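Local coordinates for protein alanine racemase 1 (Caldanaerobacter subterraneus subsp. tengcongensis MB4, PDB 4Y2W) that belongs to the alanine racemase family, pairing an N-terminal eight-stranded alpha/beta barrel with a C-terminal, mainly beta-stranded domain, at residues E163-H168 / D185-L190; S167-A172 / D178-Q183. The protein carries 1 engineered substitution. One frame throughout, in Å; residues are numbered along the deposited sequence.

Interaction 1 of 2, residues E163-H168 / D185-L190; sequences EGIYSH and DKFMNL
Phe-187 packs against Ile-165, Tyr-166 and Ser-167 in a buried helix-on-strand contact of the alpha/beta (TIM-type) barrel of this alanine racemase. Strand 160-166 is the sixth of the eight parallel barrel strands. Helix 177-195 follows it and covers its outer side before the chain returns as strand 203-208, so the contact lies inside one beta-alpha-beta unit. No hydrogen bond crosses it; the two segments meet by apolar and aromatic packing. The closest approach of the CA atoms is 7.4 Å, between Ser-167 and Phe-187, and the ring of Phe-187 makes every close contact from the helix side. With chi1 at -170°, CG of Phe-187 swings opposite the backbone N and carries the ring to the strand, CZ and CE1 leading. Ile-165 and Ser-167 both point their CB atoms toward the helix. Tyr-166, between them, points away, in the alternation usual for an extended chain. Its hydroxyl bonds to Thr-105 and its ring meets that of His-205. What Tyr-166 offers Phe-187 is therefore backbone: its CA lies 3.6 Å from CZ of Phe-187. Ile-165 slides past the ring in the opposite direction, with its CG1 4.0 Å from CE1 of Phe-187. Ser-167 meets the ring through carbon, while its OG bonds to Ile-132 O and Thr-134 OG1. The CB of Ser-167 makes an off-centre CH-pi contact, 4.3 Å from the centroid of the Phe-187 ring and 28° off its normal. At the ring edge, near its plane, the carbonyl O of Ile-165 lies 3.6 Å from Phe-187 CZ.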
loop_
_atom_site.group_PDB
_atom_site.type_symbol
_atom_site.label_atom_id
_atom_site.label_comp_id
_atom_site.label_asym_id
_atom_site.label_seq_id
_atom_site.Cartn_x
_atom_site.Cartn_y
_atom_site.Cartn_z
ATOM N N GLU A 163 -31.013 -7.917 -13.322
ATOM C CA GLU A 163 -30.326 -9.177 -13.613
ATOM C C GLU A 163 -30.014 -10.022 -12.381
ATOM O O GLU A 163 -30.143 -11.246 -12.424
ATOM C CB GLU A 163 -29.018 -8.894 -14.352
ATOM C CG GLU A 163 -28.293 -10.134 -14.850
ATOM C CD GLU A 163 -26.941 -9.810 -15.447
ATOM O OE1 GLU A 163 -26.051 -9.359 -14.697
ATOM O OE2 GLU A 163 -26.763 -10.010 -16.663
ATOM N N GLY A 164 -29.577 -9.386 -11.299
ATOM C CA GLY A 164 -29.122 -10.125 -10.123
ATOM C C GLY A 164 -29.658 -9.641 -8.794
ATOM O O GLY A 164 -30.221 -8.549 -8.681
ATOM N N ILE A 165 -29.492 -10.486 -7.784
ATOM C CA ILE A 165 -29.831 -10.147 -6.407
ATOM C C ILE A 165 -28.914 -10.963 -5.503
ATOM O O ILE A 165 -28.743 -12.164 -5.718
ATOM C CB ILE A 165 -31.322 -10.416 -6.088
ATOM C CG1 ILE A 165 -31.630 -10.074 -4.627
ATOM C CG2 ILE A 165 -31.701 -11.860 -6.384
ATOM C CD1 ILE A 165 -33.105 -9.893 -4.332
ATOM N N TYR A 166 -28.305 -10.317 -4.513
ATOM C CA TYR A 166 -27.321 -11.004 -3.684
ATOM C C TYR A 166 -27.219 -10.498 -2.259
ATOM O O TYR A 166 -27.751 -9.442 -1.914
ATOM C CB TYR A 166 -25.944 -10.965 -4.353
ATOM C CG TYR A 166 -25.257 -9.616 -4.373
ATOM C CD1 TYR A 166 -25.677 -8.608 -5.231
ATOM C CD2 TYR A 166 -24.166 -9.358 -3.545
ATOM C CE1 TYR A 166 -25.039 -7.377 -5.257
ATOM C CE2 TYR A 166 -23.522 -8.132 -3.561
ATOM C CZ TYR A 166 -23.961 -7.145 -4.420
ATOM O OH TYR A 166 -23.321 -5.928 -4.435
ATOM N N SER A 167 -26.538 -11.299 -1.446
ATOM C CA SER A 167 -26.260 -10.988 -0.049
ATOM C C SER A 167 -24.853 -11.494 0.287
ATOM O O SER A 167 -24.128 -11.954 -0.599
ATOM C CB SER A 167 -27.310 -11.634 0.859
ATOM O OG SER A 167 -27.230 -11.129 2.180
ATOM N N HIS A 168 -24.478 -11.412 1.563
ATOM C CA HIS A 168 -23.124 -11.748 2.009
ATOM C C HIS A 168 -23.162 -12.360 3.410
ATOM O O HIS A 168 -23.822 -11.821 4.304
ATOM C CB HIS A 168 -22.262 -10.479 2.009
ATOM C CG HIS A 168 -20.788 -10.738 1.932
ATOM N ND1 HIS A 168 -20.097 -10.748 0.740
ATOM C CD2 HIS A 168 -19.872 -10.976 2.900
ATOM C CE1 HIS A 168 -18.820 -10.995 0.974
ATOM N NE2 HIS A 168 -18.657 -11.137 2.277
ATOM N N ASP A 185 -31.846 -18.634 4.648
ATOM C CA ASP A 185 -33.307 -18.745 4.675
ATOM C C ASP A 185 -33.984 -17.383 4.497
ATOM O O ASP A 185 -34.878 -17.246 3.660
ATOM C CB ASP A 185 -33.783 -19.413 5.974
ATOM C CG ASP A 185 -33.431 -20.899 6.042
ATOM O OD1 ASP A 185 -32.916 -21.455 5.048
ATOM O OD2 ASP A 185 -33.673 -21.514 7.099
ATOM N N LYS A 186 -33.558 -16.382 5.267
ATOM C CA LYS A 186 -34.082 -15.017 5.119
ATOM C C LYS A 186 -34.018 -14.561 3.668
ATOM O O LYS A 186 -34.981 -14.004 3.138
ATOM C CB LYS A 186 -33.289 -14.027 5.969
ATOM C CG LYS A 186 -33.612 -14.066 7.450
ATOM C CD LYS A 186 -33.037 -12.847 8.149
ATOM C CE LYS A 186 -33.196 -12.940 9.657
ATOM N NZ LYS A 186 -32.627 -11.750 10.345
ATOM N N PHE A 187 -32.870 -14.808 3.043
ATOM C CA PHE A 187 -32.632 -14.441 1.654
ATOM C C PHE A 187 -33.636 -15.130 0.734
ATOM O O PHE A 187 -34.335 -14.468 -0.032
ATOM C CB PHE A 187 -31.195 -14.808 1.256
ATOM C CG PHE A 187 -30.765 -14.255 -0.074
ATOM C CD1 PHE A 187 -30.797 -12.889 -0.318
ATOM C CD2 PHE A 187 -30.304 -15.100 -1.075
ATOM C CE1 PHE A 187 -30.397 -12.378 -1.538
ATOM C CE2 PHE A 187 -29.898 -14.592 -2.298
ATOM C CZ PHE A 187 -29.945 -13.230 -2.530
ATOM N N MET A 188 -33.723 -16.453 0.834
ATOM C CA MET A 188 -34.655 -17.229 0.012
ATOM C C MET A 188 -36.117 -16.849 0.286
ATOM O O MET A 188 -36.945 -16.895 -0.620
ATOM C CB MET A 188 -34.458 -18.734 0.232
ATOM C CG MET A 188 -33.081 -19.277 -0.143
ATOM S SD MET A 188 -32.449 -18.828 -1.777
ATOM C CE MET A 188 -33.874 -19.164 -2.806
ATOM N N ASN A 189 -36.423 -16.467 1.524
ATOM C CA ASN A 189 -37.775 -16.036 1.893
ATOM C C ASN A 189 -38.186 -14.712 1.249
ATOM O O ASN A 189 -39.363 -14.503 0.944
ATOM C CB ASN A 189 -37.922 -15.953 3.417
ATOM C CG ASN A 189 -38.009 -17.326 4.077
ATOM O OD1 ASN A 189 -37.667 -18.351 3.479
ATOM N ND2 ASN A 189 -38.471 -17.348 5.320
ATOM N N LEU A 190 -37.222 -13.822 1.042
ATOM C CA LEU A 190 -37.469 -12.602 0.282
ATOM C C LEU A 190 -37.665 -12.913 -1.203
ATOM O O LEU A 190 -38.461 -12.254 -1.871
ATOM C CB LEU A 190 -36.320 -11.608 0.457
ATOM C CG LEU A 190 -36.518 -10.225 -0.174
ATOM C CD1 LEU A 190 -37.737 -9.529 0.414
ATOM C CD2 LEU A 190 -35.274 -9.370 0.011
#

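Interaction 2 of 2, residues S167-A172 / D178-Q183; sequences SHFAAA and DYCKEQ
Gln-183 turns its side-chain amide to the backbone of His-168 and Ala-170, while Cys-180 and Phe-169 pack beside it. The Gln-183 chain is extended beyond CG, which carries the amide from the helix to the loop. OE1 of Gln-183 accepts from the N of Ala-170 at 2.9 Å. This bond is nearly straight, 177° at the hydrogen, and lies in the carbonyl plane on a lone pair of OE1. NE2 of the same amide gives only a weak bond to the O of His-168, at 3.1 Å and bent to 132°. It also bonds to Thr-134 OG1. The two ends of the amide thus hold backbone groups of opposite polarity, which should fix its rotation. The Phe-169 ring has the same Gln-183 OE1 at its edge, near its plane. Phe-169 CE1 lies 3.4 Å from the carbonyl O of Cys-180, which approaches the ring obliquely. The sulfur of Cys-180 makes an oblique sulfur-aromatic contact, 4.5 Å from the Phe-169 centroid. SG also touches the CA of Ala-172 at 3.7 Å. Tyr-179 presents a ring edge to Ala-170, with CE2 3.9 Å from the CB of Ala-170. Its ring also makes a cation-pi contact with Lys-270 of the second subunit. The whole is the loop after the sixth barrel strand, folded back onto the helix that follows. In TIM-type barrels such beta-to-alpha loops line the active-site end; here His-168 contributes to the pocket of the bound alanine.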
loop_
_atom_site.group_PDB
_atom_site.type_symbol
_atom_site.label_atom_id
_atom_site.label_comp_id
_atom_site.label_asym_id
_atom_site.label_seq_id
_atom_site.Cartn_x
_atom_site.Cartn_y
_atom_site.Cartn_z
ATOM N N SER A 167 -26.538 -11.299 -1.446
ATOM C CA SER A 167 -26.260 -10.988 -0.049
ATOM C C SER A 167 -24.853 -11.494 0.287
ATOM O O SER A 167 -24.128 -11.954 -0.599
ATOM C CB SER A 167 -27.310 -11.634 0.859
ATOM O OG SER A 167 -27.230 -11.129 2.180
ATOM N N HIS A 168 -24.478 -11.412 1.563
ATOM C CA HIS A 168 -23.124 -11.748 2.009
ATOM C C HIS A 168 -23.162 -12.360 3.410
ATOM O O HIS A 168 -23.822 -11.821 4.304
ATOM C CB HIS A 168 -22.262 -10.479 2.009
ATOM C CG HIS A 168 -20.788 -10.738 1.932
ATOM N ND1 HIS A 168 -20.097 -10.748 0.740
ATOM C CD2 HIS A 168 -19.872 -10.976 2.900
ATOM C CE1 HIS A 168 -18.820 -10.995 0.974
ATOM N NE2 HIS A 168 -18.657 -11.137 2.277
ATOM N N PHE A 169 -22.460 -13.478 3.596
ATOM C CA PHE A 169 -22.423 -14.164 4.892
ATOM C C PHE A 169 -21.538 -13.414 5.884
ATOM O O PHE A 169 -20.433 -12.996 5.537
ATOM C CB PHE A 169 -21.912 -15.606 4.747
ATOM C CG PHE A 169 -22.882 -16.536 4.069
ATOM C CD1 PHE A 169 -24.148 -16.754 4.604
ATOM C CD2 PHE A 169 -22.525 -17.214 2.912
ATOM C CE1 PHE A 169 -25.039 -17.615 3.987
ATOM C CE2 PHE A 169 -23.413 -18.078 2.292
ATOM C CZ PHE A 169 -24.671 -18.278 2.831
ATOM N N ALA A 170 -22.019 -13.272 7.119
ATOM C CA ALA A 170 -21.297 -12.544 8.164
ATOM C C ALA A 170 -20.255 -13.393 8.891
ATOM O O ALA A 170 -19.242 -12.863 9.343
ATOM C CB ALA A 170 -22.275 -11.960 9.170
ATOM N N ALA A 171 -20.501 -14.697 9.013
ATOM C CA ALA A 171 -19.601 -15.580 9.762
ATOM C C ALA A 171 -19.416 -16.943 9.095
ATOM O O ALA A 171 -19.423 -17.975 9.769
ATOM C CB ALA A 171 -20.104 -15.747 11.191
ATOM N N ALA A 172 -19.237 -16.941 7.777
ATOM C CA ALA A 172 -18.934 -18.168 7.036
ATOM C C ALA A 172 -17.473 -18.589 7.239
ATOM O O ALA A 172 -17.173 -19.783 7.340
ATOM C CB ALA A 172 -19.237 -17.986 5.556
ATOM N N ASP A 178 -25.248 -22.185 11.973
ATOM C CA ASP A 178 -26.600 -21.749 12.327
ATOM C C ASP A 178 -26.930 -20.366 11.770
ATOM O O ASP A 178 -28.047 -20.136 11.305
ATOM C CB ASP A 178 -26.790 -21.743 13.848
ATOM C CG ASP A 178 -26.898 -23.142 14.432
ATOM O OD1 ASP A 178 -26.553 -24.126 13.740
ATOM O OD2 ASP A 178 -27.336 -23.252 15.594
ATOM N N TYR A 179 -25.962 -19.453 11.819
ATOM C CA TYR A 179 -26.165 -18.102 11.299
ATOM C C TYR A 179 -26.156 -18.083 9.770
ATOM O O TYR A 179 -26.958 -17.385 9.154
ATOM C CB TYR A 179 -25.118 -17.134 11.851
ATOM C CG TYR A 179 -25.569 -15.691 11.824
ATOM C CD1 TYR A 179 -26.616 -15.262 12.633
ATOM C CD2 TYR A 179 -24.954 -14.755 10.997
ATOM C CE1 TYR A 179 -27.041 -13.946 12.621
ATOM C CE2 TYR A 179 -25.372 -13.435 10.979
ATOM C CZ TYR A 179 -26.416 -13.036 11.795
ATOM O OH TYR A 179 -26.847 -11.730 11.793
ATOM N N CYS A 180 -25.259 -18.853 9.159
ATOM C CA CYS A 180 -25.249 -19.004 7.703
ATOM C C CYS A 180 -26.576 -19.579 7.197
ATOM O O CYS A 180 -27.151 -19.073 6.234
ATOM C CB CYS A 180 -24.087 -19.893 7.253
ATOM S SG CYS A 180 -22.448 -19.132 7.379
ATOM N N LYS A 181 -27.058 -20.632 7.853
ATOM C CA LYS A 181 -28.361 -21.216 7.525
ATOM C C LYS A 181 -29.459 -20.167 7.719
ATOM O O LYS A 181 -30.357 -20.043 6.887
ATOM C CB LYS A 181 -28.643 -22.458 8.391
ATOM C CG LYS A 181 -29.500 -23.533 7.728
ATOM C CD LYS A 181 -30.993 -23.298 7.905
ATOM C CE LYS A 181 -31.817 -24.333 7.148
ATOM N NZ LYS A 181 -31.665 -24.227 5.666
ATOM N N GLU A 182 -29.366 -19.408 8.809
ATOM C CA GLU A 182 -30.333 -18.354 9.113
ATOM C C GLU A 182 -30.342 -17.258 8.053
ATOM O O GLU A 182 -31.409 -16.818 7.627
ATOM C CB GLU A 182 -30.042 -17.745 10.487
ATOM C CG GLU A 182 -30.960 -16.595 10.879
ATOM C CD GLU A 182 -30.689 -16.074 12.279
ATOM O OE1 GLU A 182 -29.702 -16.512 12.908
ATOM O OE2 GLU A 182 -31.469 -15.219 12.750
ATOM N N GLN A 183 -29.155 -16.813 7.645
ATOM C CA GLN A 183 -29.024 -15.766 6.628
ATOM C C GLN A 183 -29.533 -16.249 5.276
ATOM O O GLN A 183 -30.172 -15.498 4.537
ATOM C CB GLN A 183 -27.567 -15.312 6.486
ATOM C CG GLN A 183 -27.013 -14.541 7.672
ATOM C CD GLN A 183 -25.657 -13.925 7.380
ATOM O OE1 GLN A 183 -24.627 -14.405 7.860
ATOM N NE2 GLN A 183 -25.647 -12.861 6.583
#

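In the fold
Both interactions are buried and use helix 177-195, but at successive places along it. Their centres are 11 Å apart, and Ser-167 and His-168 belong to both. Interaction 1 lies between the barrel strand and the helix, and its chemistry is apolar and aromatic. Interaction 2 lies closer to the bound alanine and the second subunit. There the chain has left the sheet, and a side-chain amide pairs with loop backbone groups, supplemented by sulfur and aromatic contacts. It also buries more surface, 320 Å² against 183 Å². Together they follow the chain from strand 160-166 through the loop and back along the helix that covers the strand.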